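Local coordinates for protein 3-phosphoshikimate 1-carboxyvinyltransferase (Streptomyces sviceus, PDB 7M0O) that probably transfers the enolpyruvyl group of phosphoenolpyruvate to the 5-hydroxyl of shikimate-3-phosphate, the sixth step of the pathway to chorismate, at residues 22-27 with 58-63. Numbering follows the deposited sequence.
Sequences DGVTTL and QVDGRP
Val24 sits on the outer face of an antiparallel strand pair, wedged between Gln58 and Asp60. Its CG1, anti to the backbone N (chi1 180°), reaches Gln58 CG at 3.5 Å, while CG2 lies 3.4 Å from Asp60 OD1. Gln58, bent at its second torsion, leaves OE1 3.5 Å from Thr26 OG1, at most a weak hydrogen bond. The other carboxylate oxygen, Asp60 OD2, is paired with Arg49, so an alanine at Asp60 would probably leave that guanidinium without its mate and uncover one flank of Val24. Beneath this face, Thr25 and Val59 form a hydrogen-bonded pair: Thr25 N gives to Val59 O at 2.9 Å, and Val59 N returns a straighter bond to Thr25 O at 3.0 Å. Their side chains turn inward against Ala18 of helix 8-20. Gly61 N to Gly23 O, 2.8 Å, carries the pairing past the valine, and one water then accepts from Gly23 N and donates to Gly61 O. The strands are the central pair of a four-stranded mixed sheet, with Thr25 and Val59 on its buried side; backbone bonds hold them together, while the outer side chains add van der Waals contact and little polar bonding across the pair.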
loop_
_atom_site.group_PDB
_atom_site.type_symbol
_atom_site.label_atom_id
_atom_site.label_comp_id
_atom_site.label_asym_id
_atom_site.label_seq_id
_atom_site.Cartn_x
_atom_site.Cartn_y
_atom_site.Cartn_z
ATOM N N ASP A 22 -6.890 -16.453 16.416
ATOM C CA ASP A 22 -7.640 -17.011 17.534
ATOM C C ASP A 22 -8.093 -15.844 18.403
ATOM O O ASP A 22 -7.273 -15.200 19.068
ATOM C CB ASP A 22 -6.772 -18.007 18.300
ATOM C CG ASP A 22 -7.482 -18.609 19.496
ATOM O OD1 ASP A 22 -8.726 -18.557 19.551
ATOM O OD2 ASP A 22 -6.790 -19.136 20.392
ATOM N N GLY A 23 -9.385 -15.545 18.361
ATOM C CA GLY A 23 -9.985 -14.479 19.140
ATOM C C GLY A 23 -10.695 -13.474 18.253
ATOM O O GLY A 23 -10.864 -13.673 17.045
ATOM N N VAL A 24 -11.140 -12.383 18.869
ATOM C CA VAL A 24 -11.832 -11.314 18.156
ATOM C C VAL A 24 -10.826 -10.208 17.878
ATOM O O VAL A 24 -10.230 -9.652 18.808
ATOM C CB VAL A 24 -13.033 -10.787 18.955
ATOM C CG1 VAL A 24 -13.712 -9.678 18.177
ATOM C CG2 VAL A 24 -14.006 -11.920 19.240
ATOM N N THR A 25 -10.605 -9.911 16.599
ATOM C CA THR A 25 -9.705 -8.837 16.199
ATOM C C THR A 25 -10.500 -7.577 15.894
ATOM O O THR A 25 -11.550 -7.632 15.249
ATOM C CB THR A 25 -8.886 -9.228 14.967
ATOM O OG1 THR A 25 -7.940 -10.214 15.335
ATOM C CG2 THR A 25 -8.140 -8.027 14.381
ATOM N N THR A 26 -9.983 -6.444 16.357
ATOM C CA THR A 26 -10.530 -5.133 16.029
ATOM C C THR A 26 -9.540 -4.415 15.116
ATOM O O THR A 26 -8.371 -4.236 15.479
ATOM C CB THR A 26 -10.803 -4.330 17.301
ATOM O OG1 THR A 26 -11.653 -5.096 18.167
ATOM C CG2 THR A 26 -11.480 -2.993 16.980
ATOM N N LEU A 27 -9.998 -4.046 13.923
ATOM C CA LEU A 27 -9.225 -3.259 12.975
ATOM C C LEU A 27 -9.690 -1.812 13.064
ATOM O O LEU A 27 -10.882 -1.528 12.885
ATOM C CB LEU A 27 -9.407 -3.785 11.554
ATOM C CG LEU A 27 -9.081 -5.266 11.340
ATOM C CD1 LEU A 27 -9.210 -5.606 9.870
ATOM C CD2 LEU A 27 -7.676 -5.550 11.846
ATOM N N GLN A 58 -14.823 -5.461 13.261
ATOM C CA GLN A 58 -14.653 -6.498 14.267
ATOM C C GLN A 58 -14.826 -7.857 13.600
ATOM O O GLN A 58 -15.841 -8.093 12.936
ATOM C CB GLN A 58 -15.684 -6.303 15.374
ATOM C CG GLN A 58 -15.447 -7.069 16.624
ATOM C CD GLN A 58 -15.836 -6.263 17.838
ATOM O OE1 GLN A 58 -15.121 -5.350 18.243
ATOM N NE2 GLN A 58 -16.991 -6.574 18.409
ATOM N N VAL A 59 -13.831 -8.740 13.739
ATOM C CA VAL A 59 -13.857 -10.048 13.076
ATOM C C VAL A 59 -13.601 -11.135 14.112
ATOM O O VAL A 59 -12.570 -11.114 14.789
ATOM C CB VAL A 59 -12.820 -10.154 11.942
ATOM C CG1 VAL A 59 -12.951 -11.505 11.215
ATOM C CG2 VAL A 59 -12.944 -8.978 10.954
ATOM N N ASP A 60 -14.523 -12.090 14.221
ATOM C CA ASP A 60 -14.307 -13.280 15.044
ATOM C C ASP A 60 -13.428 -14.243 14.263
ATOM O O ASP A 60 -13.859 -14.794 13.244
ATOM C CB ASP A 60 -15.631 -13.946 15.393
ATOM C CG ASP A 60 -16.342 -13.265 16.525
ATOM O OD1 ASP A 60 -16.198 -12.031 16.666
ATOM O OD2 ASP A 60 -17.059 -13.969 17.268
ATOM N N GLY A 61 -12.198 -14.450 14.725
ATOM C CA GLY A 61 -11.278 -15.282 13.971
ATOM C C GLY A 61 -11.701 -16.739 13.980
ATOM O O GLY A 61 -12.336 -17.219 14.918
ATOM N N ARG A 62 -11.347 -17.446 12.908
ATOM C CA ARG A 62 -11.635 -18.872 12.768
ATOM C C ARG A 62 -10.335 -19.590 12.439
ATOM O O ARG A 62 -9.953 -19.710 11.266
ATOM C CB ARG A 62 -12.710 -19.135 11.715
ATOM C CG ARG A 62 -14.036 -18.472 12.051
ATOM C CD ARG A 62 -15.158 -18.949 11.145
ATOM N NE ARG A 62 -15.378 -20.389 11.311
ATOM C CZ ARG A 62 -16.135 -20.925 12.268
ATOM N NH1 ARG A 62 -16.779 -20.149 13.142
ATOM N NH2 ARG A 62 -16.257 -22.238 12.352
ATOM N N PRO A 63 -9.631 -20.089 13.458
ATOM C CA PRO A 63 -8.349 -20.764 13.213
ATOM C C PRO A 63 -8.442 -21.965 12.282
ATOM O O PRO A 63 -7.429 -22.311 11.666
ATOM C CB PRO A 63 -7.893 -21.172 14.625
ATOM C CG PRO A 63 -8.578 -20.214 15.537
ATOM C CD PRO A 63 -9.917 -19.939 14.897
HETATM O O HOH W 1 -11.857 -16.704 17.687
#